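Local structure of ribosomal RNA small subunit methyltransferase D (2FPO) at residues L70-S74 with R75-G79. The protein methylates the N2 atom of guanine 966 of 16S rRNA within the assembled 30S particle, using S-adenosyl-L-methionine as methyl donor. Sequence-based numbering, arbitrary orientation.
Sequences LEALS and RYAAG
Ala77 and Ala72 close the C-terminal end of helix 67-74 in a Schellman motif, a textbook way of ending a helix. Ala77 N reaches back to Ala72 O (3.1 Å), while Tyr76 N binds Leu73 O at 3.1 Å from well above the carbonyl plane. Tyr76, the C-prime residue, makes the reversal with a positive phi of 72°. A water gives one hydrogen bond to Leu73 O and another to Ala77 O, bridging the turn. Apolar contact accompanies these bonds, with Ala77 CB 4.2 Å from Ala72 CB, and Ser74 O lies over one face of the Tyr76 ring, toward its rim.

The charged pair sits one helical turn apart. Arg75 presents the side of its guanidinium, NE and NH2 both meeting Glu71 OE2, at 2.8 Å and 2.9 Å. NE takes the anti lone pair, whereas NH2 comes from above the carboxylate, whose plane is turned 58° from the guanidinium. Glu71 bends at chi2 (76°) to meet the extended arginine chain. A leucine in place of Arg75 would probably leave Glu71 OE2 without both guanidinium donors, although Arg42 and Ile17 N would still hold OE1.

Phe46 of helix 39-53 touches both Glu71 and Arg75; Ala72 and Ala77 pack on Cys58 of strand 57-60, and the turn leads directly into the adjacent parallel strand 79-83, completing a beta-alpha-beta crossover of the Rossmann-like methyltransferase fold.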
ATOM      1  N   LEU A  70      -4.708  -2.903  -6.210  1.00 31.56           N
ATOM      2  CA  LEU A  70      -5.230  -3.261  -7.530  1.00 31.49           C
ATOM      3  C   LEU A  70      -4.366  -2.808  -8.701  1.00 30.52           C
ATOM      4  O   LEU A  70      -4.144  -3.534  -9.677  1.00 30.45           O
ATOM      5  CB  LEU A  70      -6.667  -2.752  -7.686  1.00 32.16           C
ATOM      6  CG  LEU A  70      -7.667  -3.500  -6.791  1.00 32.03           C
ATOM      7  CD1 LEU A  70      -9.039  -2.846  -6.867  1.00 32.73           C
ATOM      8  CD2 LEU A  70      -7.739  -4.952  -7.209  1.00 32.99           C
ATOM      9  N   GLU A  71      -3.878  -1.592  -8.606  1.00 29.63           N
ATOM     10  CA  GLU A  71      -2.896  -1.097  -9.563  1.00 29.18           C
ATOM     11  C   GLU A  71      -1.614  -1.962  -9.506  1.00 28.46           C
ATOM     12  O   GLU A  71      -1.040  -2.283 -10.552  1.00 27.55           O
ATOM     13  CB  GLU A  71      -2.650   0.380  -9.227  1.00 29.63           C
ATOM     14  CG  GLU A  71      -1.880   1.187 -10.200  1.00 30.88           C
ATOM     15  CD  GLU A  71      -2.678   1.575 -11.409  1.00 32.59           C
ATOM     16  OE1 GLU A  71      -3.840   2.057 -11.280  1.00 29.63           O
ATOM     17  OE2 GLU A  71      -2.112   1.379 -12.495  1.00 31.44           O
ATOM     18  N   ALA A  72      -1.186  -2.370  -8.294  1.00 27.61           N
ATOM     19  CA  ALA A  72      -0.023  -3.265  -8.150  1.00 27.55           C
ATOM     20  C   ALA A  72      -0.243  -4.598  -8.856  1.00 28.02           C
ATOM     21  O   ALA A  72       0.595  -5.018  -9.643  1.00 28.69           O
ATOM     22  CB  ALA A  72       0.400  -3.462  -6.641  1.00 27.93           C
ATOM     23  N   LEU A  73      -1.396  -5.234  -8.644  1.00 27.82           N
ATOM     24  CA  LEU A  73      -1.709  -6.477  -9.317  1.00 27.42           C
ATOM     25  C   LEU A  73      -1.788  -6.342 -10.834  1.00 27.82           C
ATOM     26  O   LEU A  73      -1.386  -7.244 -11.574  1.00 26.94           O
ATOM     27  CB  LEU A  73      -3.018  -7.067  -8.777  1.00 27.38           C
ATOM     28  CG  LEU A  73      -2.870  -7.525  -7.327  1.00 28.65           C
ATOM     29  CD1 LEU A  73      -4.258  -7.484  -6.642  1.00 28.37           C
ATOM     30  CD2 LEU A  73      -2.173  -8.912  -7.176  1.00 25.64           C
ATOM     31  N   SER A  74      -2.333  -5.224 -11.286  1.00 27.63           N
ATOM     32  CA  SER A  74      -2.452  -4.976 -12.705  1.00 28.53           C
ATOM     33  C   SER A  74      -1.064  -4.999 -13.374  1.00 29.03           C
ATOM     34  O   SER A  74      -0.890  -5.578 -14.455  1.00 29.37           O
ATOM     35  CB  SER A  74      -3.147  -3.639 -12.942  1.00 27.69           C
ATOM     36  OG  SER A  74      -3.422  -3.465 -14.321  1.00 29.92           O
ATOM     37  N   ARG A  75      -0.089  -4.408 -12.687  1.00 29.15           N
ATOM     38  CA  ARG A  75       1.245  -4.215 -13.194  1.00 29.78           C
ATOM     39  C   ARG A  75       2.147  -5.410 -12.856  1.00 30.15           C
ATOM     40  O   ARG A  75       3.388  -5.295 -12.798  1.00 28.67           O
ATOM     41  CB  ARG A  75       1.782  -2.898 -12.659  1.00 29.59           C
ATOM     42  CG  ARG A  75       0.931  -1.695 -13.075  1.00 30.14           C
ATOM     43  CD  ARG A  75       1.439  -0.435 -12.380  1.00 30.14           C
ATOM     44  NE  ARG A  75       0.628   0.767 -12.643  1.00 29.13           N
ATOM     45  CZ  ARG A  75       1.037   1.843 -13.305  1.00 29.10           C
ATOM     46  NH1 ARG A  75       2.263   1.900 -13.827  1.00 29.37           N
ATOM     47  NH2 ARG A  75       0.220   2.888 -13.445  1.00 28.81           N
ATOM     48  N   TYR A  76       1.483  -6.550 -12.638  1.00 30.61           N
ATOM     49  CA  TYR A  76       2.101  -7.869 -12.545  1.00 30.89           C
ATOM     50  C   TYR A  76       2.909  -8.101 -11.268  1.00 30.64           C
ATOM     51  O   TYR A  76       3.860  -8.888 -11.267  1.00 30.57           O
ATOM     52  CB  TYR A  76       2.931  -8.185 -13.808  1.00 32.19           C
ATOM     53  CG  TYR A  76       2.133  -8.091 -15.099  1.00 33.61           C
ATOM     54  CD1 TYR A  76       1.313  -9.139 -15.515  1.00 33.06           C
ATOM     55  CD2 TYR A  76       2.199  -6.941 -15.900  1.00 35.70           C
ATOM     56  CE1 TYR A  76       0.584  -9.058 -16.712  1.00 35.86           C
ATOM     57  CE2 TYR A  76       1.465  -6.840 -17.089  1.00 35.74           C
ATOM     58  CZ  TYR A  76       0.662  -7.898 -17.485  1.00 34.89           C
ATOM     59  OH  TYR A  76      -0.050  -7.793 -18.660  1.00 37.66           O
ATOM     60  N   ALA A  77       2.514  -7.443 -10.171  1.00 30.25           N
ATOM     61  CA  ALA A  77       2.880  -7.918  -8.844  1.00 30.00           C
ATOM     62  C   ALA A  77       2.608  -9.420  -8.812  1.00 29.23           C
ATOM     63  O   ALA A  77       1.617  -9.868  -9.365  1.00 28.78           O
ATOM     64  CB  ALA A  77       2.047  -7.208  -7.755  1.00 29.91           C
ATOM     65  N   ALA A  78       3.491 -10.178  -8.171  1.00 29.67           N
ATOM     66  CA  ALA A  78       3.311 -11.616  -7.946  1.00 28.64           C
ATOM     67  C   ALA A  78       2.140 -11.866  -6.991  1.00 28.49           C
ATOM     68  O   ALA A  78       1.331 -12.791  -7.202  1.00 27.79           O
ATOM     69  CB  ALA A  78       4.593 -12.213  -7.383  1.00 29.30           C
ATOM     70  N   GLY A  79       2.029 -11.032  -5.958  1.00 27.57           N
ATOM     71  CA  GLY A  79       0.925 -11.174  -5.011  1.00 27.84           C
ATOM     72  C   GLY A  79       0.722  -9.924  -4.153  1.00 27.53           C
ATOM     73  O   GLY A  79       1.625  -9.075  -4.044  1.00 25.92           O
TER
HETATM   74  O   HOH W   1      -0.807  -9.719 -10.876  1.00 34.79           O